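Local coordinates for Alr4995 protein (Nostoc sp., PDB 6LRF), which probably couples two reactions, hydrolysing arginine to ornithine as an arginine dihydrolase and converting ornithine to proline as an ornithine cyclodeaminase, at residues L66-N71 / K88-E93; E284-R289 / E345-L350; K572-G577 / E586-Q591; N644-G649 / S666-I671. All blocks are in the same frame, centred on the assembly; numbering follows the deposited sequence.

Contact 1: residues L66-N71 / K88-E93; sequences LVFTAN and KERQGE
R90 carries its guanidinium across to F68 and N71, while E93 of its own segment grips the same group and packs against L66. From CB, which points toward the 66-71 turn, the R90 chain runs through CG and bends about the CG-CD bond (chi3 69°), bringing NE onto E93. There NE donates to E93 OE2 at 2.8 Å, meeting that oxygen from above the carboxylate plane. Beyond CZ the two terminal nitrogens part. NH2 serves two acceptors: E93 OE1, through its syn lone pair at 2.9 Å, and F68 O at 3.2 Å, which lies in the guanidinium plane. NH1 ends on N71 OD1 at 2.8 Å; NH1 stands above the amide's carbonyl plane, not on a lone pair, and the amide and guanidinium planes are 80° apart. F68 O also accepts from N71 N, on the opposite face of its carbonyl plane from R90 NH2. On the apolar side, L66 CD1 lies 3.5 Å from E93 CB. N71 ND2 is held separately by E118 O. Within this guanidino-modifying (GME) family domain every touching residue is buried. The side-on grip by E93 would therefore be expected to offset the charge of R90 internally, and its two points fix the rotation of the guanidinium, which holds the F68 carbonyl and the N71 amide oxygen in turn.

Contact 2: residues E284-R289 / E345-L350; sequences ESRIIR and EIISLL
R286 and I347 form the closest pair between strand 284-289 and helix 345-350, and no hydrogen bond links the two segments. The arginine runs extended from CG to NE, its CG anti to N (chi1 -171°), and this straight chain passes obliquely by the isoleucine. I347 CD1 touches the aliphatic part, 4.1 Å from R286 CD, while I347 CG2 lies over one face of the guanidinium, 3.9 Å above its plane and offset toward the rim. The same methyl CD1 also reaches I288 CG2 at 4.4 Å. One helical turn on, L350 CD1 meets I288 CG1 at 4.4 Å, so two residues of one strand face meet two of one helix face, I347 and L350 being three apart. All of these approaches are van der Waals contacts. In the next shell V437 and L438 touch R286, whose NH2 makes a long, weak ion pair with D357. The backbone positions are set by hydrogen bonds of R286 with V335 and of I288 with V333, in the antiparallel strand 329-337. Strand and helix run almost parallel, their segment axes 6° apart in direction and 11.5 Å apart at closest approach. This strand-helix-strand-strand-helix order, with strands 280-292 and 329-337 adjacent and antiparallel, is consistent with a ferredoxin-like element in the LOR/SDH region. Helix 340-352 lies against the sheet beside helix 299-310, where L350 touches A303, and S348 faces helix 554-567 at R555.

Contact 3: residues K572-G577 / E586-Q591; sequences KGVESG and ECVRNQ
The final turns of two short helices, 570-575 and 583-589, approach each other most closely at V574 and V588, whose CA atoms are 7.4 Å apart. V574 points toward the other helix and meets it with both branches. Its CG1 lies 4.0 Å from V588 CG1, and its CG2 lies 4.1 Å from V588 CB; the two side chains lie alongside each other, pointing opposite ways. Both place CG1 anti to the backbone nitrogen (171° in V574 and in V588), which turns these methyls into the interface. V574 CG1 serves a second partner as well. It sits over one face of the R589 guanidinium, 3.5 Å above the plane and offset toward the rim, with NH1 the nearest atom. R589 gets there by bending about CB-CG (chi2 -69°), since its CB does not itself head for the other helix. Both helices of this Rossmann-type domain end in Schellman motifs: G577, at positive phi, closes the first, its N bonding to V574 O at 2.8 Å, and Q591 closes the second through Q591 N to V588 O at 3.2 Å. The last turn of the second helix has a further tie, because E586 O accepts from both N590 N and N590 ND2, the latter at 2.9 Å with the carbonyl oxygen in the amide plane. E586 OE2 forms a salt bridge with R513 of helix 505-513. R589 NE has a weak hydrogen bond to Y585 OH.

Contact 4: residues N644-G649 / S666-I671; sequences NMTPAG and SDRGSI
T646 O is gripped end-on by both terminal nitrogens of R668, with NH1 and NH2 each 3.0 Å away. The oxygen lies near the guanidinium plane, but the two donors reach the carbonyl differently: NH2 is tilted 19° from the carbonyl plane, whereas NH1 stands 56° above it, off any lone pair. NH1 has a second, weak bond to P647 O at 3.2 Å, also at the guanidinium edge. The R668 chain is extended from CG to NE, which lets it bridge from a loop after helix 659-665 to the loop that follows helix 637-645. T646 crosses the arginine at about a right angle, its CG2 3.9 Å from R668 NH1, while its hydroxyl OG1 turns back to V642 O. M652 of strand 651-656 touches both T646 and R668. A neighbouring subunit also packs here: its Q402 on P647 and its Y386 on A648. Across this contact the arginine's charge thus meets main-chain carbonyls rather than a carboxylate. Two non-helical carbonyls just beyond helix 637-645 share the cation, which would be expected to polarise the T646 carbonyl in particular.

How the contacts relate
From the N terminus the four contacts follow in series, none nesting within or crossing another. Contact 1 closes a short loop holding strands 73-76 and 79-82 in the GME-family domain. Contact 2 closes a longer one, tying helix 345-350 back onto strand 284-289 in the LOR/SDH region, its centre 34 Å from that of contact 1. Contacts 3 and 4 both lie in the Rossmann-fold region: the first closes a loop of eight residues between two helices, the second one of 16 containing strand 651-656 and helix 659-665, joining the loop after helix 637-645 to that before strand 673-677. Their centres are 34 Å apart, each across the chain's centre from contact 1.

Contact 1: residues L66-N71 / K88-E93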
loop_
_atom_site.group_PDB
_atom_site.type_symbol
_atom_site.label_atom_id
_atom_site.label_comp_id
_atom_site.label_asym_id
_atom_site.label_seq_id
_atom_site.Cartn_x
_atom_site.Cartn_y
_atom_site.Cartn_z
ATOM N N LEU B 66 -12.939 47.291 21.716
ATOM C CA LEU B 66 -13.935 47.811 22.644
ATOM C C LEU B 66 -15.323 47.870 21.983
ATOM O O LEU B 66 -16.344 47.890 22.667
ATOM C CB LEU B 66 -13.515 49.189 23.155
ATOM C CG LEU B 66 -14.159 49.630 24.469
ATOM C CD1 LEU B 66 -13.459 48.963 25.634
ATOM C CD2 LEU B 66 -14.146 51.150 24.621
ATOM N N VAL B 67 -15.363 47.864 20.652
ATOM C CA VAL B 67 -16.629 47.833 19.930
ATOM C C VAL B 67 -17.386 46.520 20.165
ATOM O O VAL B 67 -18.590 46.431 19.925
ATOM C CB VAL B 67 -16.419 48.012 18.412
ATOM C CG1 VAL B 67 -15.907 49.409 18.107
ATOM C CG2 VAL B 67 -15.449 46.954 17.879
ATOM N N PHE B 68 -16.676 45.501 20.628
ATOM C CA PHE B 68 -17.282 44.189 20.837
ATOM C C PHE B 68 -17.786 44.070 22.274
ATOM O O PHE B 68 -17.240 43.325 23.101
ATOM C CB PHE B 68 -16.285 43.089 20.484
ATOM C CG PHE B 68 -15.995 43.002 18.998
ATOM C CD1 PHE B 68 -17.039 43.089 18.074
ATOM C CD2 PHE B 68 -14.692 42.866 18.530
ATOM C CE1 PHE B 68 -16.788 43.020 16.706
ATOM C CE2 PHE B 68 -14.424 42.790 17.162
ATOM C CZ PHE B 68 -15.468 42.868 16.249
ATOM N N THR B 69 -18.842 44.831 22.553
ATOM C CA THR B 69 -19.405 44.920 23.899
ATOM C C THR B 69 -20.007 43.607 24.392
ATOM O O THR B 69 -20.177 43.445 25.593
ATOM C CB THR B 69 -20.494 46.003 23.972
ATOM O OG1 THR B 69 -21.464 45.760 22.947
ATOM C CG2 THR B 69 -19.887 47.394 23.790
ATOM N N ALA B 70 -20.337 42.682 23.479
ATOM C CA ALA B 70 -20.768 41.334 23.873
ATOM C C ALA B 70 -19.811 40.758 24.914
ATOM O O ALA B 70 -20.224 40.058 25.853
ATOM C CB ALA B 70 -20.861 40.397 22.654
ATOM N N ASN B 71 -18.532 41.093 24.772
ATOM C CA ASN B 71 -17.506 40.567 25.665
ATOM C C ASN B 71 -17.244 41.424 26.892
ATOM O O ASN B 71 -16.347 41.129 27.644
ATOM C CB ASN B 71 -16.188 40.380 24.908
ATOM C CG ASN B 71 -16.369 39.599 23.616
ATOM O OD1 ASN B 71 -16.072 40.099 22.531
ATOM N ND2 ASN B 71 -16.883 38.377 23.729
ATOM N N LYS B 88 -3.840 39.717 26.359
ATOM C CA LYS B 88 -3.475 41.033 26.870
ATOM C C LYS B 88 -3.971 42.179 25.971
ATOM O O LYS B 88 -4.168 43.297 26.442
ATOM C CB LYS B 88 -1.954 41.116 27.045
ATOM C CG LYS B 88 -1.167 40.682 25.800
ATOM C CD LYS B 88 0.346 40.578 26.058
ATOM C CE LYS B 88 1.009 39.587 25.090
ATOM N NZ LYS B 88 2.363 39.142 25.538
ATOM N N GLU B 89 -4.199 41.896 24.691
ATOM C CA GLU B 89 -4.591 42.935 23.743
ATOM C C GLU B 89 -5.994 43.488 24.035
ATOM O O GLU B 89 -6.359 44.572 23.556
ATOM C CB GLU B 89 -4.528 42.408 22.300
ATOM C CG GLU B 89 -3.119 42.244 21.722
ATOM C CD GLU B 89 -2.455 40.944 22.134
ATOM O OE1 GLU B 89 -3.193 39.986 22.455
ATOM O OE2 GLU B 89 -1.200 40.873 22.139
ATOM N N ARG B 90 -6.776 42.745 24.817
ATOM C CA ARG B 90 -8.141 43.159 25.119
ATOM C C ARG B 90 -8.319 43.440 26.606
ATOM O O ARG B 90 -9.342 43.993 27.007
ATOM C CB ARG B 90 -9.160 42.100 24.656
ATOM C CG ARG B 90 -9.345 42.025 23.141
ATOM C CD ARG B 90 -10.677 41.392 22.749
ATOM N NE ARG B 90 -11.799 42.267 23.089
ATOM C CZ ARG B 90 -13.075 41.986 22.838
ATOM N NH1 ARG B 90 -13.396 40.844 22.238
ATOM N NH2 ARG B 90 -14.034 42.845 23.185
ATOM N N GLN B 91 -7.323 43.086 27.415
ATOM C CA GLN B 91 -7.435 43.258 28.866
ATOM C C GLN B 91 -7.577 44.719 29.306
ATOM O O GLN B 91 -8.141 45.001 30.360
ATOM C CB GLN B 91 -6.241 42.625 29.568
ATOM C CG GLN B 91 -6.387 41.118 29.754
ATOM C CD GLN B 91 -5.078 40.431 30.130
ATOM O OE1 GLN B 91 -4.097 41.088 30.480
ATOM N NE2 GLN B 91 -5.062 39.097 30.054
ATOM N N GLY B 92 -7.087 45.649 28.496
ATOM C CA GLY B 92 -7.178 47.055 28.846
ATOM C C GLY B 92 -8.586 47.596 28.657
ATOM O O GLY B 92 -8.909 48.699 29.109
ATOM N N GLU B 93 -9.426 46.830 27.971
ATOM C CA GLU B 93 -10.828 47.191 27.833
ATOM C C GLU B 93 -11.539 47.088 29.179
ATOM O O GLU B 93 -12.547 47.767 29.409
ATOM C CB GLU B 93 -11.534 46.297 26.813
ATOM C CG GLU B 93 -10.898 46.256 25.434
ATOM C CD GLU B 93 -11.631 45.322 24.457
ATOM O OE1 GLU B 93 -12.803 44.940 24.712
ATOM O OE2 GLU B 93 -11.021 44.953 23.429
#

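Contact 2: residues E284-R289 / E345-L350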
loop_
_atom_site.group_PDB
_atom_site.type_symbol
_atom_site.label_atom_id
_atom_site.label_comp_id
_atom_site.label_asym_id
_atom_site.label_seq_id
_atom_site.Cartn_x
_atom_site.Cartn_y
_atom_site.Cartn_z
ATOM N N GLU B 284 -17.590 19.407 37.723
ATOM C CA GLU B 284 -16.998 18.666 38.834
ATOM C C GLU B 284 -15.478 18.796 38.860
ATOM O O GLU B 284 -14.845 19.031 37.835
ATOM C CB GLU B 284 -17.353 17.187 38.747
ATOM C CG GLU B 284 -18.776 16.867 39.073
ATOM C CD GLU B 284 -19.037 15.379 39.005
ATOM O OE1 GLU B 284 -18.098 14.626 38.642
ATOM O OE2 GLU B 284 -20.166 14.962 39.335
ATOM N N SER B 285 -14.911 18.614 40.045
ATOM C CA SER B 285 -13.487 18.780 40.266
ATOM C C SER B 285 -12.992 17.687 41.177
ATOM O O SER B 285 -13.727 17.204 42.034
ATOM C CB SER B 285 -13.182 20.143 40.879
ATOM O OG SER B 285 -12.967 21.103 39.864
ATOM N N ARG B 286 -11.730 17.323 40.988
ATOM C CA ARG B 286 -11.117 16.222 41.703
ATOM C C ARG B 286 -9.609 16.430 41.662
ATOM O O ARG B 286 -9.052 16.745 40.618
ATOM C CB ARG B 286 -11.521 14.896 41.061
ATOM C CG ARG B 286 -11.130 13.655 41.816
ATOM C CD ARG B 286 -11.938 12.485 41.305
ATOM N NE ARG B 286 -11.367 11.201 41.694
ATOM C CZ ARG B 286 -12.009 10.042 41.576
ATOM N NH1 ARG B 286 -13.245 10.030 41.094
ATOM N NH2 ARG B 286 -11.423 8.900 41.944
ATOM N N ILE B 287 -8.940 16.290 42.794
ATOM C CA ILE B 287 -7.493 16.378 42.777
ATOM C C ILE B 287 -6.916 14.960 42.671
ATOM O O ILE B 287 -7.321 14.056 43.395
ATOM C CB ILE B 287 -6.955 17.108 44.019
ATOM C CG1 ILE B 287 -7.323 18.597 43.949
ATOM C CG2 ILE B 287 -5.438 16.946 44.133
ATOM C CD1 ILE B 287 -6.929 19.398 45.192
ATOM N N ILE B 288 -6.011 14.754 41.726
ATOM C CA ILE B 288 -5.365 13.455 41.598
ATOM C C ILE B 288 -3.867 13.601 41.858
ATOM O O ILE B 288 -3.310 14.695 41.767
ATOM C CB ILE B 288 -5.614 12.825 40.207
ATOM C CG1 ILE B 288 -5.124 13.751 39.099
ATOM C CG2 ILE B 288 -7.084 12.504 40.015
ATOM C CD1 ILE B 288 -3.786 13.341 38.506
ATOM N N ARG B 289 -3.219 12.498 42.200
ATOM C CA ARG B 289 -1.771 12.505 42.382
ATOM C C ARG B 289 -1.133 11.528 41.393
ATOM O O ARG B 289 -1.672 10.448 41.141
ATOM C CB ARG B 289 -1.418 12.152 43.829
ATOM C CG ARG B 289 0.056 12.220 44.188
ATOM C CD ARG B 289 0.234 11.990 45.682
ATOM N NE ARG B 289 1.623 11.745 46.054
ATOM C CZ ARG B 289 2.497 12.706 46.334
ATOM N NH1 ARG B 289 2.120 13.982 46.269
ATOM N NH2 ARG B 289 3.746 12.394 46.675
ATOM N N GLU B 345 -15.132 9.375 32.350
ATOM C CA GLU B 345 -14.336 9.016 31.195
ATOM C C GLU B 345 -12.855 9.379 31.433
ATOM O O GLU B 345 -11.947 8.582 31.152
ATOM C CB GLU B 345 -14.886 9.706 29.956
ATOM C CG GLU B 345 -14.291 9.211 28.658
ATOM C CD GLU B 345 -15.145 8.148 27.969
ATOM O OE1 GLU B 345 -16.402 8.264 27.987
ATOM O OE2 GLU B 345 -14.546 7.201 27.404
ATOM N N ILE B 346 -12.623 10.568 31.981
ATOM C CA ILE B 346 -11.277 11.039 32.289
ATOM C C ILE B 346 -10.600 10.179 33.344
ATOM O O ILE B 346 -9.466 9.739 33.166
ATOM C CB ILE B 346 -11.296 12.512 32.770
ATOM C CG1 ILE B 346 -11.696 13.453 31.625
ATOM C CG2 ILE B 346 -9.952 12.915 33.366
ATOM C CD1 ILE B 346 -12.147 14.835 32.095
ATOM N N ILE B 347 -11.290 9.946 34.451
ATOM C CA ILE B 347 -10.722 9.165 35.541
ATOM C C ILE B 347 -10.411 7.727 35.087
ATOM O O ILE B 347 -9.393 7.153 35.493
ATOM C CB ILE B 347 -11.666 9.167 36.754
ATOM C CG1 ILE B 347 -11.851 10.605 37.251
ATOM C CG2 ILE B 347 -11.123 8.286 37.876
ATOM C CD1 ILE B 347 -10.556 11.290 37.611
ATOM N N SER B 348 -11.252 7.165 34.218
ATOM C CA SER B 348 -10.982 5.839 33.663
ATOM C C SER B 348 -9.661 5.819 32.901
ATOM O O SER B 348 -8.884 4.879 33.018
ATOM C CB SER B 348 -12.114 5.383 32.738
ATOM O OG SER B 348 -13.296 5.140 33.478
ATOM N N LEU B 349 -9.395 6.863 32.130
ATOM C CA LEU B 349 -8.137 6.937 31.401
ATOM C C LEU B 349 -6.956 7.128 32.377
ATOM O O LEU B 349 -5.917 6.466 32.256
ATOM C CB LEU B 349 -8.199 8.060 30.358
ATOM C CG LEU B 349 -9.247 7.851 29.249
ATOM C CD1 LEU B 349 -9.545 9.140 28.471
ATOM C CD2 LEU B 349 -8.821 6.741 28.281
ATOM N N LEU B 350 -7.127 7.999 33.368
ATOM C CA LEU B 350 -6.049 8.300 34.307
ATOM C C LEU B 350 -5.701 7.122 35.223
ATOM O O LEU B 350 -4.544 6.953 35.623
ATOM C CB LEU B 350 -6.415 9.504 35.158
ATOM C CG LEU B 350 -6.446 10.842 34.422
ATOM C CD1 LEU B 350 -6.790 11.988 35.383
ATOM C CD2 LEU B 350 -5.115 11.078 33.720
#

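Contact 3: residues K572-G577 / E586-Q591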
loop_
_atom_site.group_PDB
_atom_site.type_symbol
_atom_site.label_atom_id
_atom_site.label_comp_id
_atom_site.label_asym_id
_atom_site.label_seq_id
_atom_site.Cartn_x
_atom_site.Cartn_y
_atom_site.Cartn_z
ATOM N N LYS B 572 -36.253 -3.622 19.724
ATOM C CA LYS B 572 -36.810 -3.082 20.960
ATOM C C LYS B 572 -36.096 -1.794 21.365
ATOM O O LYS B 572 -36.698 -0.905 21.966
ATOM C CB LYS B 572 -36.747 -4.132 22.072
ATOM C CG LYS B 572 -37.764 -5.251 21.841
ATOM C CD LYS B 572 -37.905 -6.207 23.008
ATOM C CE LYS B 572 -38.996 -7.241 22.713
ATOM N NZ LYS B 572 -38.996 -8.377 23.688
ATOM N N GLY B 573 -34.822 -1.680 21.006
ATOM C CA GLY B 573 -34.082 -0.443 21.209
ATOM C C GLY B 573 -34.649 0.703 20.384
ATOM O O GLY B 573 -34.654 1.848 20.815
ATOM N N VAL B 574 -35.133 0.395 19.185
ATOM C CA VAL B 574 -35.797 1.398 18.355
ATOM C C VAL B 574 -37.190 1.724 18.912
ATOM O O VAL B 574 -37.539 2.885 19.081
ATOM C CB VAL B 574 -35.904 0.927 16.889
ATOM C CG1 VAL B 574 -36.787 1.877 16.068
ATOM C CG2 VAL B 574 -34.510 0.819 16.280
ATOM N N GLU B 575 -37.963 0.689 19.218
ATOM C CA GLU B 575 -39.293 0.862 19.779
ATOM C C GLU B 575 -39.283 1.689 21.065
ATOM O O GLU B 575 -40.105 2.582 21.243
ATOM C CB GLU B 575 -39.936 -0.495 20.051
ATOM C CG GLU B 575 -40.278 -1.271 18.796
ATOM C CD GLU B 575 -40.924 -2.613 19.096
ATOM O OE1 GLU B 575 -40.282 -3.459 19.765
ATOM O OE2 GLU B 575 -42.081 -2.821 18.667
ATOM N N SER B 576 -38.350 1.403 21.961
ATOM C CA SER B 576 -38.250 2.171 23.190
ATOM C C SER B 576 -37.758 3.608 22.960
ATOM O O SER B 576 -37.629 4.374 23.904
ATOM C CB SER B 576 -37.311 1.474 24.167
ATOM O OG SER B 576 -35.968 1.737 23.798
ATOM N N GLY B 577 -37.451 3.962 21.716
ATOM C CA GLY B 577 -36.961 5.293 21.404
ATOM C C GLY B 577 -35.527 5.630 21.793
ATOM O O GLY B 577 -35.147 6.797 21.747
ATOM N N GLU B 586 -33.051 2.504 10.338
ATOM C CA GLU B 586 -33.806 2.487 9.087
ATOM C C GLU B 586 -34.238 1.077 8.704
ATOM O O GLU B 586 -35.318 0.899 8.134
ATOM C CB GLU B 586 -32.998 3.106 7.940
ATOM C CG GLU B 586 -32.700 4.612 8.082
ATOM C CD GLU B 586 -33.954 5.495 8.246
ATOM O OE1 GLU B 586 -35.093 5.028 7.988
ATOM O OE2 GLU B 586 -33.791 6.674 8.644
ATOM N N CYS B 587 -33.415 0.067 9.009
ATOM C CA CYS B 587 -33.811 -1.317 8.711
ATOM C C CYS B 587 -35.046 -1.692 9.517
ATOM O O CYS B 587 -35.986 -2.291 8.989
ATOM C CB CYS B 587 -32.682 -2.318 8.998
ATOM S SG CYS B 587 -31.361 -2.262 7.779
ATOM N N VAL B 588 -35.053 -1.334 10.794
ATOM C CA VAL B 588 -36.202 -1.657 11.632
ATOM C C VAL B 588 -37.444 -0.867 11.174
ATOM O O VAL B 588 -38.509 -1.445 10.977
ATOM C CB VAL B 588 -35.906 -1.397 13.126
ATOM C CG1 VAL B 588 -37.177 -1.519 13.958
ATOM C CG2 VAL B 588 -34.837 -2.378 13.635
ATOM N N ARG B 589 -37.295 0.432 10.942
ATOM C CA ARG B 589 -38.451 1.272 10.601
ATOM C C ARG B 589 -39.054 0.940 9.241
ATOM O O ARG B 589 -40.258 1.081 9.038
ATOM C CB ARG B 589 -38.063 2.752 10.643
ATOM C CG ARG B 589 -38.131 3.380 12.046
ATOM C CD ARG B 589 -39.572 3.523 12.574
ATOM N NE ARG B 589 -39.625 4.331 13.795
ATOM C CZ ARG B 589 -39.871 3.855 15.016
ATOM N NH1 ARG B 589 -40.116 2.558 15.195
ATOM N NH2 ARG B 589 -39.886 4.679 16.066
ATOM N N ASN B 590 -38.224 0.493 8.309
ATOM C CA ASN B 590 -38.729 0.167 6.983
ATOM C C ASN B 590 -38.876 -1.335 6.756
ATOM O O ASN B 590 -39.173 -1.780 5.651
ATOM C CB ASN B 590 -37.825 0.788 5.922
ATOM C CG ASN B 590 -37.835 2.310 5.979
ATOM O OD1 ASN B 590 -38.691 2.962 5.382
ATOM N ND2 ASN B 590 -36.885 2.878 6.705
ATOM N N GLN B 591 -38.677 -2.103 7.819
ATOM C CA GLN B 591 -38.817 -3.557 7.782
ATOM C C GLN B 591 -37.949 -4.205 6.702
ATOM O O GLN B 591 -38.408 -5.047 5.942
ATOM C CB GLN B 591 -40.280 -3.932 7.595
ATOM C CG GLN B 591 -41.185 -3.244 8.609
ATOM C CD GLN B 591 -42.556 -2.983 8.052
ATOM O OE1 GLN B 591 -43.344 -3.914 7.871
ATOM N NE2 GLN B 591 -42.850 -1.713 7.748
#

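Contact 4: residues N644-G649 / S666-I671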
loop_
_atom_site.group_PDB
_atom_site.type_symbol
_atom_site.label_atom_id
_atom_site.label_comp_id
_atom_site.label_asym_id
_atom_site.label_seq_id
_atom_site.Cartn_x
_atom_site.Cartn_y
_atom_site.Cartn_z
ATOM N N ASN B 644 -19.203 -16.536 -2.499
ATOM C CA ASN B 644 -19.270 -18.002 -2.623
ATOM C C ASN B 644 -20.699 -18.462 -2.826
ATOM O O ASN B 644 -20.959 -19.417 -3.544
ATOM C CB ASN B 644 -18.731 -18.733 -1.379
ATOM C CG ASN B 644 -17.308 -18.360 -1.026
ATOM O OD1 ASN B 644 -16.516 -17.963 -1.883
ATOM N ND2 ASN B 644 -16.980 -18.471 0.265
HETATM N N MSE B 645 -21.629 -17.787 -2.169
HETATM C CA MSE B 645 -23.010 -18.238 -2.193
HETATM C C MSE B 645 -23.792 -17.775 -3.408
HETATM O O MSE B 645 -24.930 -18.199 -3.582
HETATM C CB MSE B 645 -23.751 -17.770 -0.945
HETATM C CG MSE B 645 -23.270 -18.385 0.345
HETATM SE SE MSE B 645 -24.259 -17.549 1.795
HETATM C CE MSE B 645 -22.916 -17.652 3.208
ATOM N N THR B 646 -23.206 -16.904 -4.228
ATOM C CA THR B 646 -23.973 -16.212 -5.268
ATOM C C THR B 646 -23.724 -16.722 -6.693
ATOM O O THR B 646 -22.583 -16.754 -7.144
ATOM C CB THR B 646 -23.653 -14.706 -5.254
ATOM O OG1 THR B 646 -23.974 -14.157 -3.964
ATOM C CG2 THR B 646 -24.445 -13.983 -6.347
ATOM N N PRO B 647 -24.799 -17.080 -7.426
ATOM C CA PRO B 647 -24.650 -17.559 -8.805
ATOM C C PRO B 647 -24.276 -16.454 -9.781
ATOM O O PRO B 647 -24.309 -15.284 -9.409
ATOM C CB PRO B 647 -26.042 -18.097 -9.138
ATOM C CG PRO B 647 -26.950 -17.275 -8.324
ATOM C CD PRO B 647 -26.213 -17.066 -7.009
ATOM N N ALA B 648 -23.949 -16.820 -11.018
ATOM C CA ALA B 648 -23.747 -15.839 -12.078
ATOM C C ALA B 648 -25.066 -15.124 -12.405
ATOM O O ALA B 648 -26.144 -15.563 -12.009
ATOM C CB ALA B 648 -23.166 -16.510 -13.342
ATOM N N GLY B 649 -24.981 -14.027 -13.141
ATOM C CA GLY B 649 -26.170 -13.253 -13.456
ATOM C C GLY B 649 -26.573 -12.294 -12.343
ATOM O O GLY B 649 -27.667 -11.715 -12.382
ATOM N N SER B 666 -13.653 -9.543 -7.693
ATOM C CA SER B 666 -13.895 -9.083 -9.061
ATOM C C SER B 666 -13.575 -10.128 -10.130
ATOM O O SER B 666 -13.476 -9.791 -11.308
ATOM C CB SER B 666 -13.095 -7.810 -9.339
ATOM O OG SER B 666 -13.540 -6.745 -8.515
ATOM N N ASP B 667 -13.432 -11.391 -9.733
ATOM C CA ASP B 667 -13.169 -12.453 -10.707
ATOM C C ASP B 667 -14.459 -13.086 -11.260
ATOM O O ASP B 667 -14.757 -14.257 -11.022
ATOM C CB ASP B 667 -12.254 -13.529 -10.096
ATOM C CG ASP B 667 -12.850 -14.196 -8.862
ATOM O OD1 ASP B 667 -13.931 -13.763 -8.395
ATOM O OD2 ASP B 667 -12.221 -15.152 -8.355
ATOM N N ARG B 668 -15.219 -12.297 -12.012
ATOM C CA ARG B 668 -16.412 -12.790 -12.695
ATOM C C ARG B 668 -16.538 -12.096 -14.048
ATOM O O ARG B 668 -17.551 -12.225 -14.737
ATOM C CB ARG B 668 -17.677 -12.554 -11.849
ATOM C CG ARG B 668 -17.716 -13.319 -10.529
ATOM C CD ARG B 668 -19.042 -13.175 -9.794
ATOM N NE ARG B 668 -19.033 -13.982 -8.576
ATOM C CZ ARG B 668 -20.094 -14.591 -8.057
ATOM N NH1 ARG B 668 -21.280 -14.495 -8.637
ATOM N NH2 ARG B 668 -19.963 -15.314 -6.953
ATOM N N GLY B 669 -15.509 -11.342 -14.421
ATOM C CA GLY B 669 -15.536 -10.604 -15.670
ATOM C C GLY B 669 -16.283 -9.287 -15.566
ATOM O O GLY B 669 -17.311 -9.188 -14.894
ATOM N N SER B 670 -15.779 -8.278 -16.269
ATOM C CA SER B 670 -16.255 -6.902 -16.136
ATOM C C SER B 670 -17.722 -6.672 -16.516
ATOM O O SER B 670 -18.201 -5.540 -16.460
ATOM C CB SER B 670 -15.371 -5.972 -16.973
ATOM O OG SER B 670 -15.005 -6.580 -18.202
ATOM N N ILE B 671 -18.435 -7.726 -16.904
ATOM C CA ILE B 671 -19.860 -7.590 -17.210
ATOM C C ILE B 671 -20.708 -7.974 -15.996
ATOM O O ILE B 671 -21.878 -7.601 -15.905
ATOM C CB ILE B 671 -20.287 -8.450 -18.435
ATOM C CG1 ILE B 671 -20.137 -9.948 -18.143
ATOM C CG2 ILE B 671 -19.493 -8.055 -19.679
ATOM C CD1 ILE B 671 -20.629 -10.838 -19.273
#